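Local coordinates for hypothetical protein yibA (Escherichia coli, PDB 1OYZ) that is of unknown function, possibly an oxidoreductase, and contains HEAT-type helical repeats, at residues Ile135-Lys140 with Ile161-Asn166; Leu167-Asn172 with Arg194-Glu199; Val198-Leu201 with Glu207-Ile210; Ile214-Ser217 with Arg223-Ser226. All coordinates share one frame; numbering follows the deposited sequence.

Contact 1: Ile135-Lys140 with Ile161-Asn166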
loop_
_atom_site.group_PDB
_atom_site.type_symbol
_atom_site.label_atom_id
_atom_site.label_comp_id
_atom_site.label_asym_id
_atom_site.label_seq_id
_atom_site.Cartn_x
_atom_site.Cartn_y
_atom_site.Cartn_z
ATOM N N ILE A 135 2.064 17.579 0.341
ATOM C CA ILE A 135 0.920 18.273 -0.188
ATOM C C ILE A 135 -0.099 17.275 -0.741
ATOM O O ILE A 135 -1.316 17.462 -0.598
ATOM C CB ILE A 135 1.347 19.359 -1.249
ATOM C CG1 ILE A 135 0.826 19.020 -2.611
ATOM C CG2 ILE A 135 2.835 19.564 -1.262
ATOM C CD1 ILE A 135 -0.487 19.637 -2.849
ATOM N N THR A 136 0.377 16.175 -1.324
ATOM C CA THR A 136 -0.568 15.237 -1.895
ATOM C C THR A 136 -1.364 14.449 -0.862
ATOM O O THR A 136 -2.448 13.968 -1.157
ATOM C CB THR A 136 0.115 14.248 -2.843
ATOM O OG1 THR A 136 -0.900 13.480 -3.481
ATOM C CG2 THR A 136 1.011 13.312 -2.112
ATOM N N ALA A 137 -0.812 14.296 0.339
ATOM C CA ALA A 137 -1.536 13.584 1.365
ATOM C C ALA A 137 -2.827 14.381 1.684
ATOM O O ALA A 137 -3.751 13.841 2.280
ATOM C CB ALA A 137 -0.672 13.417 2.613
ATOM N N PHE A 138 -2.901 15.646 1.264
ATOM C CA PHE A 138 -4.108 16.427 1.522
ATOM C C PHE A 138 -4.991 16.611 0.287
ATOM O O PHE A 138 -5.937 17.398 0.305
ATOM C CB PHE A 138 -3.758 17.802 2.124
ATOM C CG PHE A 138 -3.072 17.723 3.468
ATOM C CD1 PHE A 138 -3.804 17.505 4.631
ATOM C CD2 PHE A 138 -1.685 17.796 3.551
ATOM C CE1 PHE A 138 -3.166 17.353 5.863
ATOM C CE2 PHE A 138 -1.031 17.644 4.767
ATOM C CZ PHE A 138 -1.772 17.417 5.934
ATOM N N ASP A 139 -4.694 15.901 -0.789
ATOM C CA ASP A 139 -5.505 16.017 -2.001
ATOM C C ASP A 139 -6.963 15.668 -1.717
ATOM O O ASP A 139 -7.262 14.857 -0.839
ATOM C CB ASP A 139 -4.999 15.072 -3.088
ATOM C CG ASP A 139 -5.517 15.440 -4.473
ATOM O OD1 ASP A 139 -6.700 15.222 -4.782
ATOM O OD2 ASP A 139 -4.724 15.967 -5.260
ATOM N N LYS A 140 -7.862 16.250 -2.497
ATOM C CA LYS A 140 -9.276 16.016 -2.310
ATOM C C LYS A 140 -9.663 14.644 -2.808
ATOM O O LYS A 140 -10.686 14.101 -2.399
ATOM C CB LYS A 140 -10.081 17.091 -3.035
ATOM C CG LYS A 140 -11.382 17.463 -2.347
ATOM C CD LYS A 140 -12.447 16.398 -2.541
ATOM C CE LYS A 140 -13.858 16.949 -2.324
ATOM N NZ LYS A 140 -14.889 16.062 -2.970
ATOM N N ILE A 161 5.597 10.865 9.467
ATOM C CA ILE A 161 4.742 10.539 10.599
ATOM C C ILE A 161 3.494 11.384 10.685
ATOM O O ILE A 161 2.388 10.868 10.707
ATOM C CB ILE A 161 5.532 10.629 11.908
ATOM C CG1 ILE A 161 6.499 9.442 11.948
ATOM C CG2 ILE A 161 4.565 10.692 13.128
ATOM C CD1 ILE A 161 7.352 9.349 13.197
ATOM N N PRO A 162 3.659 12.700 10.736
ATOM C CA PRO A 162 2.527 13.616 10.815
ATOM C C PRO A 162 1.525 13.365 9.680
ATOM O O PRO A 162 0.317 13.428 9.880
ATOM C CB PRO A 162 3.191 14.977 10.721
ATOM C CG PRO A 162 4.576 14.729 11.325
ATOM C CD PRO A 162 4.949 13.415 10.741
ATOM N N LEU A 163 2.033 13.080 8.486
ATOM C CA LEU A 163 1.168 12.821 7.332
ATOM C C LEU A 163 0.391 11.538 7.627
ATOM O O LEU A 163 -0.826 11.484 7.500
ATOM C CB LEU A 163 2.014 12.664 6.066
ATOM C CG LEU A 163 2.939 13.837 5.693
ATOM C CD1 LEU A 163 3.482 13.547 4.294
ATOM C CD2 LEU A 163 2.206 15.214 5.700
ATOM N N LEU A 164 1.140 10.518 8.019
ATOM C CA LEU A 164 0.614 9.223 8.406
ATOM C C LEU A 164 -0.531 9.388 9.413
ATOM O O LEU A 164 -1.621 8.828 9.244
ATOM C CB LEU A 164 1.747 8.396 9.018
ATOM C CG LEU A 164 2.237 7.203 8.185
ATOM C CD1 LEU A 164 1.810 7.342 6.741
ATOM C CD2 LEU A 164 3.751 7.080 8.312
ATOM N N ILE A 165 -0.295 10.191 10.446
ATOM C CA ILE A 165 -1.307 10.424 11.452
ATOM C C ILE A 165 -2.551 11.017 10.825
ATOM O O ILE A 165 -3.661 10.564 11.105
ATOM C CB ILE A 165 -0.753 11.345 12.571
ATOM C CG1 ILE A 165 0.327 10.597 13.344
ATOM C CG2 ILE A 165 -1.862 11.779 13.521
ATOM C CD1 ILE A 165 0.963 11.406 14.459
ATOM N N ASN A 166 -2.398 12.016 9.955
ATOM C CA ASN A 166 -3.599 12.590 9.346
ATOM C C ASN A 166 -4.328 11.549 8.480
ATOM O O ASN A 166 -5.552 11.552 8.422
ATOM C CB ASN A 166 -3.256 13.831 8.511
ATOM C CG ASN A 166 -4.370 14.879 8.536
ATOM O OD1 ASN A 166 -4.707 15.410 9.590
ATOM N ND2 ASN A 166 -4.956 15.165 7.377
#
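Phe-138 reaches across to Leu-163 and Asn-166, one turn apart on helix 161-168. Its ring atom CE1 comes 3.2 Å from ND2 of Asn-166. That amide is tilted about 49° to the ring and approaches obliquely. Across the ring from CE1, CE2 lies 4.2 Å from the methyl CD2 of Leu-163. CG of Phe-138 is anti to its carbonyl carbon (chi1 -63°), which swings the ring from the turn towards the helix. The backbones come nearest at Ala-137 and Leu-163, where the CA atoms are 6.6 Å apart. There the two CB atoms meet at 4.4 Å. Both segments fall in the HEAT-repeat range, and the contact joins the end of helix 126-136 to helix 161-168, two helices further along the chain. A type I beta turn from Thr-136 to Asp-139 carries both Ala-137 and Phe-138. Helix 142-153 lines the buried side: Ala-137 touches Thr-148 on it, and Leu-163 touches Ile-152. Phe-138 is exposed and Asn-166 partly so, and their pairing forms the outer margin of the contact. Asp-139, at the end of the turn, makes a salt bridge to Arg-108.

Contact 2: Leu167-Asn172 with Arg194-Glu199; sequences LLKDPN and RDCFVE
This contact belongs to the stacking of successive helices in a HEAT-type solenoid. The end of helix 161-168 packs on helix 191-200, and helix 173-186 lies between them in the chain. Leu-168 does most of the work from the first side. Its methyl CD1 sits 3.8 Å from CB of Cys-196, where the backbones are also nearest. Its other methyl, CD2, meets the ring of Phe-197 at the edge, in the ring plane, 4.0 Å from CE1. The leucine thus straddles two consecutive residues of the facing helix with its two branches. CG of Leu-168 stands anti to its carbonyl carbon (chi1 -71°), and this sends the fork towards that helix. CB of Phe-197 points away from 167-172, but the ring turns back far enough to offer its edge. At the outer margin the aliphatic part of Lys-169 runs by the sulfur: its CE is 4.4 Å from SG of Cys-196.

Beyond Lys-169 the chain turns at Asp-170. OD1 of Asp-170 accepts a bond of 2.7 Å from N of Asn-172, using its anti lone pair; the N-H...O angle is 168°. This is an Asx turn, and it leads to Asn-172 at the N-cap of the next helix. OD2 of Asp-170 makes a salt bridge to Arg-145. Helix 173-186 packs on both main residues, with Ile-183 against Leu-168 and Asn-184 against Phe-197. Helix 206-218 follows behind, where Leu-216 touches Phe-197.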
loop_
_atom_site.group_PDB
_atom_site.type_symbol
_atom_site.label_atom_id
_atom_site.label_comp_id
_atom_site.label_asym_id
_atom_site.label_seq_id
_atom_site.Cartn_x
_atom_site.Cartn_y
_atom_site.Cartn_z
ATOM N N LEU A 167 -3.585 10.653 7.828
ATOM C CA LEU A 167 -4.203 9.620 6.992
ATOM C C LEU A 167 -4.942 8.586 7.851
ATOM O O LEU A 167 -5.876 7.932 7.394
ATOM C CB LEU A 167 -3.149 8.933 6.097
ATOM C CG LEU A 167 -2.529 9.868 5.030
ATOM C CD1 LEU A 167 -1.346 9.215 4.315
ATOM C CD2 LEU A 167 -3.604 10.262 4.015
ATOM N N LEU A 168 -4.507 8.418 9.092
ATOM C CA LEU A 168 -5.205 7.497 9.966
ATOM C C LEU A 168 -6.616 8.049 10.163
ATOM O O LEU A 168 -7.559 7.291 10.405
ATOM C CB LEU A 168 -4.523 7.411 11.326
ATOM C CG LEU A 168 -3.176 6.707 11.388
ATOM C CD1 LEU A 168 -2.567 6.889 12.794
ATOM C CD2 LEU A 168 -3.362 5.232 11.062
ATOM N N LYS A 169 -6.753 9.372 10.052
ATOM C CA LYS A 169 -8.036 10.029 10.259
ATOM C C LYS A 169 -8.809 10.173 8.974
ATOM O O LYS A 169 -9.849 10.834 8.930
ATOM C CB LYS A 169 -7.828 11.415 10.870
ATOM C CG LYS A 169 -6.801 11.456 11.983
ATOM C CD LYS A 169 -6.475 12.902 12.356
ATOM C CE LYS A 169 -5.280 13.002 13.304
ATOM N NZ LYS A 169 -5.168 14.379 13.873
ATOM N N ASP A 170 -8.322 9.527 7.931
ATOM C CA ASP A 170 -8.972 9.647 6.650
ATOM C C ASP A 170 -10.377 9.079 6.598
ATOM O O ASP A 170 -10.699 8.098 7.270
ATOM C CB ASP A 170 -8.131 8.991 5.573
ATOM C CG ASP A 170 -8.444 9.529 4.212
ATOM O OD1 ASP A 170 -9.523 9.213 3.673
ATOM O OD2 ASP A 170 -7.607 10.292 3.686
ATOM N N PRO A 171 -11.244 9.719 5.806
ATOM C CA PRO A 171 -12.630 9.272 5.658
ATOM C C PRO A 171 -12.661 7.949 4.913
ATOM O O PRO A 171 -13.611 7.184 5.011
ATOM C CB PRO A 171 -13.269 10.412 4.867
ATOM C CG PRO A 171 -12.506 11.601 5.336
ATOM C CD PRO A 171 -11.086 11.093 5.291
ATOM N N ASN A 172 -11.612 7.659 4.170
ATOM C CA ASN A 172 -11.592 6.400 3.445
ATOM C C ASN A 172 -10.947 5.301 4.295
ATOM O O ASN A 172 -9.848 5.475 4.813
ATOM C CB ASN A 172 -10.833 6.548 2.140
ATOM C CG ASN A 172 -10.995 5.349 1.251
ATOM O OD1 ASN A 172 -12.024 5.174 0.600
ATOM N ND2 ASN A 172 -9.982 4.500 1.224
ATOM N N ARG A 194 -0.736 6.015 19.281
ATOM C CA ARG A 194 -1.446 5.121 20.165
ATOM C C ARG A 194 -2.889 5.571 20.323
ATOM O O ARG A 194 -3.822 4.773 20.158
ATOM C CB ARG A 194 -0.747 5.042 21.503
ATOM C CG ARG A 194 0.405 4.122 21.432
ATOM C CD ARG A 194 1.043 3.975 22.752
ATOM N NE ARG A 194 2.351 3.366 22.609
ATOM C CZ ARG A 194 3.028 2.833 23.613
ATOM N NH1 ARG A 194 2.503 2.834 24.835
ATOM N NH2 ARG A 194 4.223 2.303 23.392
ATOM N N ASP A 195 -3.092 6.858 20.600
ATOM C CA ASP A 195 -4.456 7.335 20.764
ATOM C C ASP A 195 -5.259 7.121 19.483
ATOM O O ASP A 195 -6.445 6.784 19.547
ATOM C CB ASP A 195 -4.483 8.819 21.204
ATOM C CG ASP A 195 -3.764 9.049 22.550
ATOM O OD1 ASP A 195 -3.751 8.118 23.381
ATOM O OD2 ASP A 195 -3.219 10.161 22.782
ATOM N N CYS A 196 -4.649 7.290 18.311
ATOM C CA CYS A 196 -5.448 7.065 17.099
ATOM C C CYS A 196 -5.780 5.582 16.999
ATOM O O CYS A 196 -6.878 5.239 16.592
ATOM C CB CYS A 196 -4.721 7.534 15.829
ATOM S SG CYS A 196 -4.623 9.365 15.652
ATOM N N PHE A 197 -4.848 4.706 17.384
ATOM C CA PHE A 197 -5.146 3.293 17.321
ATOM C C PHE A 197 -6.294 2.925 18.289
ATOM O O PHE A 197 -7.207 2.192 17.890
ATOM C CB PHE A 197 -3.888 2.463 17.602
ATOM C CG PHE A 197 -2.970 2.324 16.406
ATOM C CD1 PHE A 197 -3.197 3.052 15.244
ATOM C CD2 PHE A 197 -1.895 1.465 16.444
ATOM C CE1 PHE A 197 -2.364 2.920 14.128
ATOM C CE2 PHE A 197 -1.045 1.321 15.334
ATOM C CZ PHE A 197 -1.281 2.049 14.169
ATOM N N VAL A 198 -6.268 3.441 19.526
ATOM C CA VAL A 198 -7.336 3.143 20.499
ATOM C C VAL A 198 -8.694 3.502 19.868
ATOM O O VAL A 198 -9.647 2.726 19.915
ATOM C CB VAL A 198 -7.117 3.942 21.847
ATOM C CG1 VAL A 198 -8.352 3.850 22.738
ATOM C CG2 VAL A 198 -5.885 3.404 22.589
ATOM N N GLU A 199 -8.756 4.661 19.211
ATOM C CA GLU A 199 -9.993 5.083 18.574
ATOM C C GLU A 199 -10.356 4.154 17.445
ATOM O O GLU A 199 -11.535 3.908 17.177
ATOM C CB GLU A 199 -9.866 6.506 18.015
ATOM C CG GLU A 199 -9.558 7.538 19.089
ATOM C CD GLU A 199 -10.632 7.568 20.175
ATOM O OE1 GLU A 199 -10.342 8.013 21.311
ATOM O OE2 GLU A 199 -11.773 7.147 19.881
#

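Contact 3: Val198-Leu201 with Glu207-Ile210; sequences VEML and EVRI
This is a buried helix-to-helix contact across a short connection, joining the end of helix 191-200 to the start of helix 206-218. Such pairing of consecutive helices fits the HEAT-like solenoid. The backbones come close, with the CA atoms of Leu-201 and Arg-209 only 5.1 Å apart. One half of the contact is apolar. Selenomethionine Met-200 lays its terminal methyl on Val-208, with CE 3.6 Å from CG1. The two side chains cross at about a right angle. CG1 of Val-208 is anti to its backbone N (chi1 174°), and this branch also meets CB of Met-200 at 4.0 Å.

The other half is polar. NE of Arg-209 donates to the backbone O of Leu-201 at 3.2 Å, with an N-H...O angle of 150°. The oxygen lies at the edge of the guanidinium, almost in its plane, while NE is tilted 27° from the carbonyl plane. Before this, CG of Arg-209 passes 3.5 Å from O of Met-200. NH2 makes a salt bridge to Glu-231 of helix 225-232. A leucine in place of Arg-209 would probably leave the Leu-201 carbonyl without this donor and Glu-231 without its positive mate. The guanidinium is held by both the backbone carbonyl of Leu-201 and a carboxylate, which should limit its rotation and tie the connection to helix 225-232.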
loop_
_atom_site.group_PDB
_atom_site.type_symbol
_atom_site.label_atom_id
_atom_site.label_comp_id
_atom_site.label_asym_id
_atom_site.label_seq_id
_atom_site.Cartn_x
_atom_site.Cartn_y
_atom_site.Cartn_z
ATOM N N VAL A 198 -6.268 3.441 19.526
ATOM C CA VAL A 198 -7.336 3.143 20.499
ATOM C C VAL A 198 -8.694 3.502 19.868
ATOM O O VAL A 198 -9.647 2.726 19.915
ATOM C CB VAL A 198 -7.117 3.942 21.847
ATOM C CG1 VAL A 198 -8.352 3.850 22.738
ATOM C CG2 VAL A 198 -5.885 3.404 22.589
ATOM N N GLU A 199 -8.756 4.661 19.211
ATOM C CA GLU A 199 -9.993 5.083 18.574
ATOM C C GLU A 199 -10.356 4.154 17.445
ATOM O O GLU A 199 -11.535 3.908 17.177
ATOM C CB GLU A 199 -9.866 6.506 18.015
ATOM C CG GLU A 199 -9.558 7.538 19.089
ATOM C CD GLU A 199 -10.632 7.568 20.175
ATOM O OE1 GLU A 199 -10.342 8.013 21.311
ATOM O OE2 GLU A 199 -11.773 7.147 19.881
HETATM N N MSE A 200 -9.348 3.635 16.765
HETATM C CA MSE A 200 -9.624 2.731 15.645
HETATM C C MSE A 200 -10.202 1.402 16.124
HETATM O O MSE A 200 -10.782 0.638 15.334
HETATM C CB MSE A 200 -8.352 2.556 14.800
HETATM C CG MSE A 200 -8.029 3.843 14.099
HETATM SE SE MSE A 200 -6.267 4.037 13.337
HETATM C CE MSE A 200 -6.872 4.172 11.480
ATOM N N LEU A 201 -10.066 1.122 17.418
ATOM C CA LEU A 201 -10.673 -0.097 17.937
ATOM C C LEU A 201 -12.152 -0.050 17.622
ATOM O O LEU A 201 -12.781 -1.088 17.481
ATOM C CB LEU A 201 -10.459 -0.223 19.428
ATOM C CG LEU A 201 -8.982 -0.488 19.691
ATOM C CD1 LEU A 201 -8.740 -0.709 21.192
ATOM C CD2 LEU A 201 -8.552 -1.715 18.890
ATOM N N GLU A 207 -10.847 -4.501 8.794
ATOM C CA GLU A 207 -9.419 -4.525 8.477
ATOM C C GLU A 207 -8.645 -3.503 9.283
ATOM O O GLU A 207 -7.505 -3.745 9.684
ATOM C CB GLU A 207 -9.192 -4.260 6.987
ATOM C CG GLU A 207 -9.601 -5.409 6.079
ATOM C CD GLU A 207 -9.295 -5.138 4.606
ATOM O OE1 GLU A 207 -8.160 -4.719 4.270
ATOM O OE2 GLU A 207 -10.197 -5.355 3.778
ATOM N N VAL A 208 -9.256 -2.340 9.495
ATOM C CA VAL A 208 -8.605 -1.284 10.271
ATOM C C VAL A 208 -8.533 -1.705 11.760
ATOM O O VAL A 208 -7.506 -1.543 12.398
ATOM C CB VAL A 208 -9.356 0.106 10.119
ATOM C CG1 VAL A 208 -8.740 1.131 11.052
ATOM C CG2 VAL A 208 -9.232 0.620 8.674
ATOM N N ARG A 209 -9.613 -2.256 12.295
ATOM C CA ARG A 209 -9.622 -2.677 13.699
ATOM C C ARG A 209 -8.513 -3.679 13.945
ATOM O O ARG A 209 -7.838 -3.659 14.985
ATOM C CB ARG A 209 -10.953 -3.323 14.071
ATOM C CG ARG A 209 -12.144 -2.394 14.170
ATOM C CD ARG A 209 -13.400 -3.195 14.571
ATOM N NE ARG A 209 -13.217 -3.804 15.882
ATOM C CZ ARG A 209 -13.297 -5.111 16.158
ATOM N NH1 ARG A 209 -13.563 -6.007 15.212
ATOM N NH2 ARG A 209 -13.109 -5.524 17.404
ATOM N N ILE A 210 -8.309 -4.573 12.985
ATOM C CA ILE A 210 -7.246 -5.567 13.134
ATOM C C ILE A 210 -5.876 -4.935 13.214
ATOM O O ILE A 210 -5.086 -5.299 14.083
ATOM C CB ILE A 210 -7.289 -6.615 12.004
ATOM C CG1 ILE A 210 -8.449 -7.584 12.264
ATOM C CG2 ILE A 210 -5.969 -7.362 11.932
ATOM C CD1 ILE A 210 -8.903 -8.368 11.020
#

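Contact 4: Ile214-Ser217 with Arg223-Ser226; sequences IGLS and RVLS
Val-224 lies against Leu-216 and reaches Ser-217 with its other side. The nearest approach is between the two CB atoms of Leu-216 and Val-224, at 3.9 Å. CG2 of Val-224 adds to this, 4.1 Å from CB of Leu-216. The second branch, CG1, comes 3.8 Å from OG of Ser-217. CG1 sits between the backbone N and the carbonyl carbon (chi1 80°), which brings it to the serine while CG2 stays by the leucine. One valine thus fills the angle between two neighbouring residues of a helix. The contact closes a short connection between helix 206-218 and helix 225-232, as between consecutive helices of a HEAT-like solenoid. Both CB atoms of the main pair, on Leu-216 and Val-224, point towards the opposing segment. All three touching residues are buried. The hydroxyl of Ser-217 is not left to the valine methyl: OG is hydrogen-bonded to the backbone O of Ile-213, one turn earlier in its own helix. Leu-248 of helix 239-248 packs on both Ser-217 and Val-224. Val-198 of helix 191-200 also touches Leu-216.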
loop_
_atom_site.group_PDB
_atom_site.type_symbol
_atom_site.label_atom_id
_atom_site.label_comp_id
_atom_site.label_asym_id
_atom_site.label_seq_id
_atom_site.Cartn_x
_atom_site.Cartn_y
_atom_site.Cartn_z
ATOM N N ILE A 214 -3.303 -5.121 16.415
ATOM C CA ILE A 214 -1.921 -5.617 16.408
ATOM C C ILE A 214 -0.988 -4.462 16.769
ATOM O O ILE A 214 -0.003 -4.636 17.485
ATOM C CB ILE A 214 -1.507 -6.276 15.035
ATOM C CG1 ILE A 214 -0.758 -5.302 14.182
ATOM C CG2 ILE A 214 -2.720 -6.776 14.258
ATOM C CD1 ILE A 214 0.715 -5.539 14.275
ATOM N N GLY A 215 -1.306 -3.267 16.287
ATOM C CA GLY A 215 -0.466 -2.128 16.607
ATOM C C GLY A 215 -0.425 -1.843 18.109
ATOM O O GLY A 215 0.654 -1.639 18.692
ATOM N N LEU A 216 -1.587 -1.836 18.748
ATOM C CA LEU A 216 -1.610 -1.552 20.180
ATOM C C LEU A 216 -0.953 -2.680 20.949
ATOM O O LEU A 216 -0.216 -2.433 21.890
ATOM C CB LEU A 216 -3.044 -1.309 20.673
ATOM C CG LEU A 216 -3.554 0.055 20.195
ATOM C CD1 LEU A 216 -5.050 0.207 20.385
ATOM C CD2 LEU A 216 -2.811 1.138 20.950
ATOM N N SER A 217 -1.187 -3.925 20.549
ATOM C CA SER A 217 -0.568 -5.011 21.292
ATOM C C SER A 217 0.972 -5.006 21.189
ATOM O O SER A 217 1.657 -5.196 22.185
ATOM C CB SER A 217 -1.140 -6.356 20.839
ATOM O OG SER A 217 -2.542 -6.317 20.813
ATOM N N ARG A 223 -4.883 -0.529 26.752
ATOM C CA ARG A 223 -6.218 -0.107 26.367
ATOM C C ARG A 223 -6.817 -1.053 25.303
ATOM O O ARG A 223 -8.005 -0.960 24.987
ATOM C CB ARG A 223 -6.220 1.349 25.892
ATOM C CG ARG A 223 -5.994 2.324 27.058
ATOM C CD ARG A 223 -4.726 3.105 26.873
ATOM N NE ARG A 223 -4.866 4.089 25.812
ATOM C CZ ARG A 223 -3.851 4.716 25.224
ATOM N NH1 ARG A 223 -2.602 4.457 25.588
ATOM N NH2 ARG A 223 -4.084 5.624 24.294
ATOM N N VAL A 224 -6.038 -1.994 24.772
ATOM C CA VAL A 224 -6.630 -2.905 23.773
ATOM C C VAL A 224 -7.313 -4.108 24.456
ATOM O O VAL A 224 -8.120 -4.794 23.856
ATOM C CB VAL A 224 -5.540 -3.426 22.751
ATOM C CG1 VAL A 224 -4.719 -4.583 23.366
ATOM C CG2 VAL A 224 -6.193 -3.858 21.426
ATOM N N LEU A 225 -6.987 -4.360 25.716
ATOM C CA LEU A 225 -7.537 -5.514 26.437
ATOM C C LEU A 225 -8.995 -5.887 26.240
ATOM O O LEU A 225 -9.336 -7.035 25.908
ATOM C CB LEU A 225 -7.316 -5.364 27.938
ATOM C CG LEU A 225 -6.107 -6.084 28.517
ATOM C CD1 LEU A 225 -6.078 -7.533 28.053
ATOM C CD2 LEU A 225 -4.854 -5.355 28.068
ATOM N N SER A 226 -9.873 -4.929 26.473
ATOM C CA SER A 226 -11.295 -5.226 26.348
ATOM C C SER A 226 -11.700 -5.781 24.970
ATOM O O SER A 226 -12.372 -6.804 24.874
ATOM C CB SER A 226 -12.107 -3.971 26.669
ATOM O OG SER A 226 -13.448 -4.329 26.937
#

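In the fold
Contacts 1 to 4 come in order along the chain, with contact 3 beginning on the last residues of contact 2. Contacts 1 and 2 share helix 161-168, and their centres are 12 Å apart. Contact 2 leads into contact 3 through helix 191-200, with Val-198 and Glu-199 in both; these centres are 8 Å apart. Contacts 3 and 4 share helix 206-218, with centres 9 Å apart. Contact 1 is about 25 Å from contact 4 between centres, and the two do not touch. Contacts 2 and 4 are joined by a salt bridge, Asp-195 OD1 to Arg-223 NH2. The contacts thus link helices from 126-136 to 225-232, consistent with a HEAT-like solenoid.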